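Local coordinates for ABC transporter periplasmic peptide-binding protein (Pseudoalteromonas, PDB 4QFP) that probably captures dipeptides in the periplasm for import by a membrane ABC transporter, and is seen here with valine and threonine bound, at residues N283-T288 and I519-F524; N289-Y294 and S382-P387; V326-G331 and A389-E394; G506-A511 and G525-A530. One frame throughout, in Å; residues are numbered along the deposited sequence.

Contact 1 of 4, residues N283-T288 and I519-F524; sequences NVERET and ITLGPF
E287, on strand 282-287, and T288 after it run beside L521 and P523 of an irregular segment; the two chains point almost the same way, 15° apart, with the CA atoms of E287 and L521 5.9 Å apart. They meet through side chains and a close backbone approach, P523 CA lying 3.3 Å from T288 O as a CA-H...O contact. L521 is the buried member. Its CG stands anti to its own carbonyl carbon (chi1 -85°), which carries the methyl CD2 to 3.6 Å from E285 O, across the E285 chain at about a right angle. A branched leucine suits this place because CB and a methyl can meet two residues at once: L521 CB also lies 3.9 Å from E287 CB. The carboxylate of E285 is held from outside the contact, OE2 being hydrogen-bonded to S512 OG. E287 lies alongside P523, OE2 coming within 4.0 Å of P523 CD. An alanine at E287 would keep the CB contact but is likely to leave the P523 ring without its neighbour on that flank. E285 and E287 belong to strand 282-287, paired with strand 500-513, so the loop lies over one face of a sheet, in a periplasmic-binding-protein fold.

Contact 2 of 4, residues N289-Y294 and S382-P387; sequences NLNIGY and SRIYNP. With THR (threonine), chain D.
G293 on strand 291-297 faces Y385 in the type I turn R383-N386, their CA atoms 4.7 Å apart, and the turn is closed by backbone bonds both ways between R383 and N386. Glycine suits the strand position, because a side chain here would run into Y385 O. Y385 CB sits 3.4 Å from I292 O, while CG lies between its own backbone N and carbonyl carbon (chi1 50°), a choice that swings the ring away from the strand and toward the ligand. Beside it, the CG2 methyl of I384 rests against the N291 side chain. The bound threonine ends in a carboxylate, and this loop holds it: R383 turns its edge to the group, giving NE to THR O at 2.8 Å and NH2 to THR OXT at 2.7 Å, the latter N-H...O angle being 157°. Such a two-nitrogen arginine grip on a terminal carboxylate is consistent with a site for the C-terminal end of a dipeptide. Y385 OH adds a very short bond of 2.5 Å to THR O, which lies near the ring plane at its edge. R383 CB packs 3.6 Å above one face of the ring, and R383 NH1 makes a salt bridge to E36, so the guanidinium is steadied from behind. A phenylalanine in place of Y385 would probably leave THR O, within this loop, to the R383 grip alone, its carboxylate less firmly fixed. On the far flank a water spans the segments, donating to Y294 O and accepting from N386 ND2 at 3.0 Å.

Contact 3 of 4, residues V326-G331 and A389-E394; sequences VYYGNG and ARKMAE
M392 buries its methyl between V326 and Y327, and this is the close-packed half of the contact. Its chain leaves the helix with CG anti to the backbone N and then bends at the last torsion (chi3 -57°), which brings CE to 3.8 Å from V326 CG1 and to 3.7 Å from Y327 CE1. A long, unbranched methionine suits the place, because its terminal methyl can reach between an aliphatic and an aromatic side chain; V326 crosses it at about a right angle, its CG2 3.9 Å from M392 CA on the helix backbone. The Y327 hydroxyl is not left idle in this apolar setting, as OH bonds to Y385 O. Toward solvent the contact slackens. There K391, bent at chi2 and chi3, meets Y328 at about a right angle, and NZ gives only a weak hydrogen bond to Y328 OH at 3.2 Å. Y328 leaves helix 319-325 with positive phi and, with G329, forms the corners of a type I' turn closed by N330 N to Y327 O; the residues following helix 319-325, before the chain turns back, thus pack on the first turn of helix 389-401.

Contact 4 of 4, residues G506-A511 and G525-A530; sequences GMRFQA and GAISLA
G525 O is held by both terminal nitrogens of R508, NH2 at 2.8 Å and NH1 at 3.0 Å, an end-on grip on a single oxygen. NH2 lies in the carbonyl plane whereas NH1 is tilted 31° from it, and the N-H...O angles are well short of straight because two donors share one target. NH1 also bonds G522 O, so one buried guanidinium ties together two carbonyls of the same loop; its charge would probably polarise both. The arginine reaches this far because its chain is extended, with CG trans to the backbone N. I527 slides past it in the opposite direction, placing CD1 3.6 Å from R508 NH2 and bringing the same methyl against the amide end of Q510. An isoleucine serves well: its CD1 reaches between the ends of two long polar chains, while the beta-branch restricts its rotation. G525 must do without a side chain: with phi 84° and psi -176°, a CB would jam against the preceding carbonyl. Farther on, S528 OG accepts from A530 N at 3.1 Å in an ST turn. R508 and Q510 stand on strand 500-513, next to strand 282-287; across from them the loop rests on helix 50-60 through A526 and on Y33 of strand 30-35 through I527.

Overall arrangement
Contacts 1 and 4 are nearly one site, their centres 5 Å apart, since strands 282-287 and 500-513 are neighbours and the single loop 519-530 covers both. Contact 2, 14 Å between centres from contact 1, continues the layer: P523 O probably accepts from L290 N at 2.8 Å, just before strand 291-297. Contact 3 lies behind contact 2, with centres 11 Å apart, and packs against its turn through P387 and Y327. The side chains of Y385 and A526 lie about 5 and 6 Å from the bound valine and that of Y327 about 13 Å; contact 2 also holds the threonine directly. Contacts 2 and 4 thus border the pocket and contact 3 stands farther back.

Contact 1 of 4, residues N283-T288 and I519-F524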
# COMPACT_ATOMS: atom_id res chain seq x y z
N ASN A 283 0.02 14.78 20.61
CA ASN A 283 1.31 14.46 20.06
C ASN A 283 1.19 14.30 18.56
O ASN A 283 0.27 13.65 18.07
CB ASN A 283 1.88 13.18 20.66
CG ASN A 283 2.23 13.34 22.12
OD1 ASN A 283 2.54 14.43 22.59
ND2 ASN A 283 2.18 12.24 22.86
N VAL A 284 2.12 14.91 17.84
CA VAL A 284 2.20 14.67 16.41
C VAL A 284 3.45 13.85 16.19
O VAL A 284 4.56 14.36 16.30
CB VAL A 284 2.29 15.98 15.60
CG1 VAL A 284 2.49 15.67 14.14
CG2 VAL A 284 1.04 16.83 15.81
N GLU A 285 3.26 12.57 15.91
CA GLU A 285 4.37 11.67 15.68
C GLU A 285 4.73 11.72 14.21
O GLU A 285 3.90 12.08 13.37
CB GLU A 285 4.01 10.24 16.07
CG GLU A 285 3.32 10.12 17.42
CD GLU A 285 1.90 9.57 17.30
OE1 GLU A 285 1.73 8.46 16.73
OE2 GLU A 285 0.95 10.24 17.78
N ARG A 286 5.95 11.33 13.89
CA ARG A 286 6.41 11.41 12.51
C ARG A 286 7.57 10.44 12.28
O ARG A 286 8.35 10.16 13.19
CB ARG A 286 6.85 12.84 12.21
CG ARG A 286 8.28 13.12 12.63
CD ARG A 286 8.45 14.50 13.25
NE ARG A 286 9.83 14.68 13.71
CZ ARG A 286 10.26 15.73 14.40
NH1 ARG A 286 9.42 16.71 14.72
NH2 ARG A 286 11.53 15.80 14.77
N GLU A 287 7.64 9.91 11.06
CA GLU A 287 8.71 9.01 10.67
C GLU A 287 9.04 9.25 9.22
O GLU A 287 8.13 9.36 8.39
CB GLU A 287 8.29 7.54 10.83
CG GLU A 287 8.92 6.81 12.01
CD GLU A 287 10.44 6.80 11.99
OE1 GLU A 287 11.03 7.09 13.04
OE2 GLU A 287 11.04 6.49 10.93
N THR A 288 10.32 9.36 8.90
CA THR A 288 10.77 9.32 7.52
C THR A 288 10.25 8.02 6.94
O THR A 288 10.30 6.99 7.61
CB THR A 288 12.30 9.31 7.43
OG1 THR A 288 12.79 10.57 7.91
CG2 THR A 288 12.76 9.12 5.99
N ILE A 519 2.12 3.40 19.77
CA ILE A 519 1.94 3.40 18.32
C ILE A 519 3.11 4.07 17.60
O ILE A 519 3.03 5.25 17.25
CB ILE A 519 0.67 4.14 17.89
CG1 ILE A 519 -0.55 3.65 18.67
CG2 ILE A 519 0.44 3.96 16.38
CD1 ILE A 519 -1.83 4.29 18.20
N THR A 520 4.18 3.33 17.37
CA THR A 520 5.30 3.88 16.62
C THR A 520 5.02 3.82 15.12
O THR A 520 4.57 2.80 14.59
CB THR A 520 6.63 3.16 16.96
OG1 THR A 520 6.84 3.17 18.38
CG2 THR A 520 7.81 3.86 16.29
N LEU A 521 5.26 4.93 14.43
CA LEU A 521 5.12 4.97 12.98
C LEU A 521 6.36 4.35 12.35
O LEU A 521 7.45 4.49 12.88
CB LEU A 521 4.96 6.40 12.49
CG LEU A 521 3.56 7.01 12.50
CD1 LEU A 521 2.69 6.37 13.57
CD2 LEU A 521 3.68 8.51 12.70
N GLY A 522 6.18 3.67 11.22
CA GLY A 522 7.28 2.98 10.58
C GLY A 522 7.65 3.57 9.24
O GLY A 522 6.82 4.24 8.60
N PRO A 523 8.91 3.36 8.81
CA PRO A 523 9.41 3.78 7.51
C PRO A 523 8.76 3.01 6.35
O PRO A 523 8.97 3.38 5.19
CB PRO A 523 10.92 3.49 7.60
CG PRO A 523 11.06 2.50 8.70
CD PRO A 523 9.99 2.83 9.67
N PHE A 524 8.01 1.96 6.65
CA PHE A 524 7.26 1.21 5.63
C PHE A 524 6.16 0.37 6.27
O PHE A 524 6.20 0.08 7.47
CB PHE A 524 8.20 0.30 4.83
CG PHE A 524 9.05 -0.60 5.70
CD1 PHE A 524 8.53 -1.77 6.23
CD2 PHE A 524 10.38 -0.28 5.96
CE1 PHE A 524 9.31 -2.58 7.03
CE2 PHE A 524 11.17 -1.10 6.75
CZ PHE A 524 10.64 -2.25 7.29

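Contact 2 of 4, residues N289-Y294 and S382-P387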
# COMPACT_ATOMS: atom_id res chain seq x y z
N ASN A 289 9.76 8.06 5.70
CA ASN A 289 9.02 6.93 5.14
C ASN A 289 9.32 6.70 3.66
O ASN A 289 9.58 7.65 2.91
CB ASN A 289 7.51 7.16 5.39
CG ASN A 289 6.63 6.04 4.84
OD1 ASN A 289 6.33 6.00 3.64
ND2 ASN A 289 6.17 5.16 5.73
N LEU A 290 9.30 5.43 3.26
CA LEU A 290 9.51 5.05 1.86
C LEU A 290 8.20 5.18 1.08
O LEU A 290 7.36 4.28 1.14
CB LEU A 290 9.99 3.61 1.77
CG LEU A 290 11.33 3.29 2.43
CD1 LEU A 290 11.63 1.78 2.41
CD2 LEU A 290 12.44 4.08 1.76
N ASN A 291 8.03 6.28 0.37
CA ASN A 291 6.83 6.47 -0.46
C ASN A 291 7.16 7.35 -1.64
O ASN A 291 8.23 7.95 -1.67
CB ASN A 291 5.70 7.11 0.36
CG ASN A 291 6.07 8.49 0.87
OD1 ASN A 291 6.59 8.65 1.97
ND2 ASN A 291 5.81 9.50 0.06
N ILE A 292 6.26 7.42 -2.62
CA ILE A 292 6.41 8.34 -3.74
C ILE A 292 5.03 8.83 -4.14
O ILE A 292 4.06 8.06 -4.11
CB ILE A 292 7.11 7.68 -4.95
CG1 ILE A 292 7.11 8.59 -6.18
CG2 ILE A 292 6.46 6.35 -5.30
CD1 ILE A 292 7.94 9.84 -6.03
N GLY A 293 4.93 10.11 -4.48
CA GLY A 293 3.70 10.68 -5.01
C GLY A 293 4.01 11.08 -6.43
O GLY A 293 5.10 11.60 -6.70
N TYR A 294 3.09 10.81 -7.36
CA TYR A 294 3.41 11.00 -8.77
C TYR A 294 2.23 11.47 -9.58
O TYR A 294 1.07 11.48 -9.12
CB TYR A 294 3.97 9.71 -9.37
CG TYR A 294 3.05 8.51 -9.22
CD1 TYR A 294 1.87 8.42 -9.96
CD2 TYR A 294 3.35 7.47 -8.34
CE1 TYR A 294 1.03 7.33 -9.83
CE2 TYR A 294 2.51 6.37 -8.21
CZ TYR A 294 1.35 6.32 -8.95
OH TYR A 294 0.50 5.23 -8.84
N SER A 382 -6.20 12.73 2.27
CA SER A 382 -4.76 12.90 2.46
C SER A 382 -4.06 11.55 2.50
O SER A 382 -4.54 10.61 3.14
CB SER A 382 -4.48 13.68 3.75
OG SER A 382 -3.09 13.74 4.01
N ARG A 383 -2.93 11.45 1.80
CA ARG A 383 -2.10 10.25 1.80
C ARG A 383 -0.69 10.66 2.21
O ARG A 383 -0.32 11.82 2.08
CB ARG A 383 -2.01 9.60 0.42
CG ARG A 383 -3.33 9.45 -0.34
CD ARG A 383 -4.37 8.71 0.49
NE ARG A 383 -4.06 7.29 0.69
CZ ARG A 383 -4.25 6.66 1.84
NH1 ARG A 383 -4.71 7.32 2.89
NH2 ARG A 383 -3.97 5.36 1.94
N ILE A 384 0.10 9.69 2.65
CA ILE A 384 1.46 9.98 3.09
C ILE A 384 2.20 10.72 1.99
O ILE A 384 2.92 11.67 2.25
CB ILE A 384 2.23 8.70 3.43
CG1 ILE A 384 1.59 8.00 4.63
CG2 ILE A 384 3.69 9.02 3.72
CD1 ILE A 384 1.82 6.50 4.65
N TYR A 385 1.97 10.30 0.76
CA TYR A 385 2.72 10.78 -0.39
C TYR A 385 2.09 11.99 -1.08
O TYR A 385 2.66 12.56 -2.01
CB TYR A 385 2.88 9.63 -1.39
CG TYR A 385 1.59 8.92 -1.73
CD1 TYR A 385 0.64 9.52 -2.56
CD2 TYR A 385 1.31 7.65 -1.22
CE1 TYR A 385 -0.55 8.87 -2.88
CE2 TYR A 385 0.12 6.99 -1.54
CZ TYR A 385 -0.81 7.61 -2.36
OH TYR A 385 -1.99 6.97 -2.68
N ASN A 386 0.89 12.38 -0.63
CA ASN A 386 0.20 13.54 -1.18
C ASN A 386 -0.90 13.98 -0.23
O ASN A 386 -1.97 13.38 -0.19
CB ASN A 386 -0.40 13.23 -2.54
CG ASN A 386 -0.95 14.46 -3.23
OD1 ASN A 386 -1.26 15.47 -2.58
ND2 ASN A 386 -1.07 14.40 -4.55
N PRO A 387 -0.63 15.03 0.56
CA PRO A 387 -1.55 15.48 1.60
C PRO A 387 -2.81 16.13 1.04
O PRO A 387 -3.82 16.23 1.75
CB PRO A 387 -0.72 16.51 2.38
CG PRO A 387 0.30 17.00 1.39
CD PRO A 387 0.63 15.81 0.53
N THR D . -1.61 2.09 -1.53
CA THR D . -1.93 3.45 -1.95
C THR D . -2.41 4.25 -0.74
O THR D . -2.54 5.49 -0.77
CB THR D . -3.03 3.46 -3.02
OG1 THR D . -4.14 2.67 -2.57
CG2 THR D . -2.50 2.86 -4.33
OXT THR D . -2.69 3.66 0.31
O HOH W 1 0.41 12.25 -6.00

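Contact 3 of 4, residues V326-G331 and A389-E394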
# COMPACT_ATOMS: atom_id res chain seq x y z
N VAL A 326 1.30 22.65 -1.03
CA VAL A 326 0.67 21.36 -0.73
C VAL A 326 1.36 20.70 0.45
O VAL A 326 0.72 20.39 1.46
CB VAL A 326 0.71 20.41 -1.94
CG1 VAL A 326 0.11 19.06 -1.57
CG2 VAL A 326 -0.03 21.02 -3.11
N TYR A 327 2.66 20.49 0.34
CA TYR A 327 3.41 19.81 1.39
C TYR A 327 3.79 20.74 2.53
O TYR A 327 4.18 20.27 3.58
CB TYR A 327 4.65 19.12 0.82
CG TYR A 327 4.32 18.03 -0.17
CD1 TYR A 327 4.07 18.33 -1.51
CD2 TYR A 327 4.22 16.69 0.22
CE1 TYR A 327 3.75 17.33 -2.43
CE2 TYR A 327 3.90 15.69 -0.70
CZ TYR A 327 3.67 16.03 -2.02
OH TYR A 327 3.36 15.04 -2.95
N TYR A 328 3.64 22.04 2.33
CA TYR A 328 3.96 23.01 3.38
C TYR A 328 5.38 22.83 3.89
O TYR A 328 5.62 22.87 5.09
CB TYR A 328 2.95 22.91 4.54
CG TYR A 328 1.64 23.62 4.27
CD1 TYR A 328 1.48 24.96 4.56
CD2 TYR A 328 0.56 22.94 3.71
CE1 TYR A 328 0.28 25.62 4.31
CE2 TYR A 328 -0.63 23.58 3.45
CZ TYR A 328 -0.77 24.92 3.75
OH TYR A 328 -1.96 25.56 3.49
N GLY A 329 6.31 22.62 2.97
CA GLY A 329 7.72 22.50 3.33
C GLY A 329 8.09 21.18 3.99
O GLY A 329 9.26 20.94 4.27
N ASN A 330 7.11 20.33 4.25
CA ASN A 330 7.34 19.05 4.92
C ASN A 330 7.69 17.95 3.93
O ASN A 330 8.09 16.86 4.33
CB ASN A 330 6.09 18.60 5.70
CG ASN A 330 5.83 19.43 6.95
OD1 ASN A 330 6.75 19.75 7.71
ND2 ASN A 330 4.57 19.77 7.18
N GLY A 331 7.52 18.22 2.64
CA GLY A 331 7.76 17.23 1.62
C GLY A 331 9.20 17.23 1.14
O GLY A 331 9.95 18.16 1.41
N ALA A 389 -4.26 16.19 -2.93
CA ALA A 389 -4.26 16.10 -4.39
C ALA A 389 -5.20 17.14 -5.01
O ALA A 389 -4.96 17.61 -6.12
CB ALA A 389 -4.64 14.70 -4.84
N ARG A 390 -6.26 17.48 -4.30
CA ARG A 390 -7.20 18.50 -4.76
C ARG A 390 -6.44 19.78 -5.06
O ARG A 390 -6.50 20.32 -6.17
CB ARG A 390 -8.25 18.77 -3.67
CG ARG A 390 -9.52 19.49 -4.09
CD ARG A 390 -9.45 20.14 -5.45
NE ARG A 390 -10.45 19.56 -6.32
CZ ARG A 390 -11.42 20.24 -6.93
NH1 ARG A 390 -11.51 21.55 -6.78
NH2 ARG A 390 -12.29 19.60 -7.69
N LYS A 391 -5.72 20.28 -4.05
CA LYS A 391 -4.99 21.54 -4.21
C LYS A 391 -3.89 21.37 -5.25
O LYS A 391 -3.66 22.26 -6.08
CB LYS A 391 -4.41 22.02 -2.87
CG LYS A 391 -4.02 23.50 -2.89
CD LYS A 391 -4.29 24.18 -1.56
CE LYS A 391 -3.21 23.87 -0.53
NZ LYS A 391 -3.18 24.85 0.61
N MET A 392 -3.21 20.24 -5.21
CA MET A 392 -2.18 19.97 -6.20
C MET A 392 -2.76 20.11 -7.61
O MET A 392 -2.16 20.76 -8.48
CB MET A 392 -1.60 18.57 -6.00
CG MET A 392 -0.37 18.33 -6.85
SD MET A 392 0.48 16.78 -6.48
CE MET A 392 0.82 16.98 -4.73
N ALA A 393 -3.92 19.52 -7.84
CA ALA A 393 -4.57 19.57 -9.15
C ALA A 393 -4.98 20.98 -9.56
O ALA A 393 -4.94 21.33 -10.74
CB ALA A 393 -5.79 18.66 -9.17
N GLU A 394 -5.42 21.78 -8.60
CA GLU A 394 -5.83 23.15 -8.90
C GLU A 394 -4.62 23.98 -9.27
O GLU A 394 -4.68 24.85 -10.14
CB GLU A 394 -6.55 23.77 -7.70
CG GLU A 394 -7.94 23.22 -7.50
CD GLU A 394 -8.50 23.56 -6.14
OE1 GLU A 394 -7.81 24.25 -5.37
OE2 GLU A 394 -9.63 23.12 -5.84

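Contact 4 of 4, residues G506-A511 and G525-A530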
# COMPACT_ATOMS: atom_id res chain seq x y z
N GLY A 506 6.57 12.11 0.88
CA GLY A 506 5.96 12.71 2.04
C GLY A 506 6.54 12.19 3.33
O GLY A 506 7.15 11.12 3.37
N MET A 507 6.37 12.95 4.40
CA MET A 507 6.73 12.49 5.73
C MET A 507 5.49 11.84 6.34
O MET A 507 4.37 12.30 6.11
CB MET A 507 7.20 13.67 6.58
CG MET A 507 8.72 13.72 6.76
SD MET A 507 9.22 12.77 8.20
CE MET A 507 8.26 13.60 9.44
N ARG A 508 5.68 10.77 7.10
CA ARG A 508 4.53 10.07 7.66
C ARG A 508 4.13 10.72 8.98
O ARG A 508 4.91 10.73 9.93
CB ARG A 508 4.83 8.58 7.86
CG ARG A 508 3.61 7.72 8.19
CD ARG A 508 4.00 6.27 8.34
NE ARG A 508 2.86 5.37 8.21
CZ ARG A 508 2.96 4.06 8.05
NH1 ARG A 508 4.15 3.47 8.02
NH2 ARG A 508 1.87 3.32 7.91
N PHE A 509 2.93 11.28 9.02
CA PHE A 509 2.47 11.98 10.21
C PHE A 509 1.25 11.31 10.81
O PHE A 509 0.42 10.74 10.11
CB PHE A 509 2.08 13.43 9.88
CG PHE A 509 3.25 14.33 9.62
CD1 PHE A 509 4.11 14.69 10.64
CD2 PHE A 509 3.46 14.84 8.35
CE1 PHE A 509 5.17 15.53 10.40
CE2 PHE A 509 4.52 15.68 8.10
CZ PHE A 509 5.38 16.03 9.12
N GLN A 510 1.13 11.40 12.13
CA GLN A 510 -0.07 10.95 12.80
C GLN A 510 -0.24 11.79 14.05
O GLN A 510 0.74 12.12 14.72
CB GLN A 510 0.05 9.48 13.16
CG GLN A 510 -1.15 8.93 13.90
CD GLN A 510 -1.06 7.44 14.13
OE1 GLN A 510 -0.50 7.00 15.12
NE2 GLN A 510 -1.60 6.66 13.21
N ALA A 511 -1.49 12.13 14.35
CA ALA A 511 -1.77 12.92 15.54
C ALA A 511 -2.56 12.07 16.53
O ALA A 511 -3.40 11.25 16.14
CB ALA A 511 -2.53 14.18 15.17
N GLY A 525 5.17 -0.02 5.48
CA GLY A 525 4.12 -0.90 5.98
C GLY A 525 3.00 -0.20 6.71
O GLY A 525 2.98 1.03 6.80
N ALA A 526 2.07 -0.98 7.26
CA ALA A 526 0.82 -0.44 7.83
C ALA A 526 0.95 -0.02 9.29
O ALA A 526 1.86 -0.44 9.99
CB ALA A 526 -0.30 -1.48 7.70
N ILE A 527 0.00 0.82 9.73
CA ILE A 527 -0.18 1.15 11.14
C ILE A 527 -0.49 -0.09 11.95
O ILE A 527 -1.29 -0.93 11.53
CB ILE A 527 -1.39 2.12 11.34
CG1 ILE A 527 -1.18 3.41 10.56
CG2 ILE A 527 -1.62 2.40 12.81
CD1 ILE A 527 0.10 4.13 10.93
N SER A 528 0.12 -0.22 13.12
CA SER A 528 -0.28 -1.29 14.02
C SER A 528 -0.68 -0.71 15.36
O SER A 528 0.00 0.16 15.90
CB SER A 528 0.85 -2.29 14.23
OG SER A 528 0.50 -3.18 15.28
N LEU A 529 -1.79 -1.20 15.89
CA LEU A 529 -2.22 -0.81 17.23
C LEU A 529 -2.07 -1.99 18.19
O LEU A 529 -2.63 -1.99 19.28
CB LEU A 529 -3.67 -0.30 17.21
CG LEU A 529 -3.99 0.77 16.15
CD1 LEU A 529 -5.43 1.26 16.26
CD2 LEU A 529 -3.01 1.93 16.24
N ALA A 530 -1.29 -2.98 17.78
CA ALA A 530 -1.06 -4.16 18.61
C ALA A 530 -0.52 -3.80 20.00
O ALA A 530 -0.83 -4.47 20.98
CB ALA A 530 -0.12 -5.15 17.93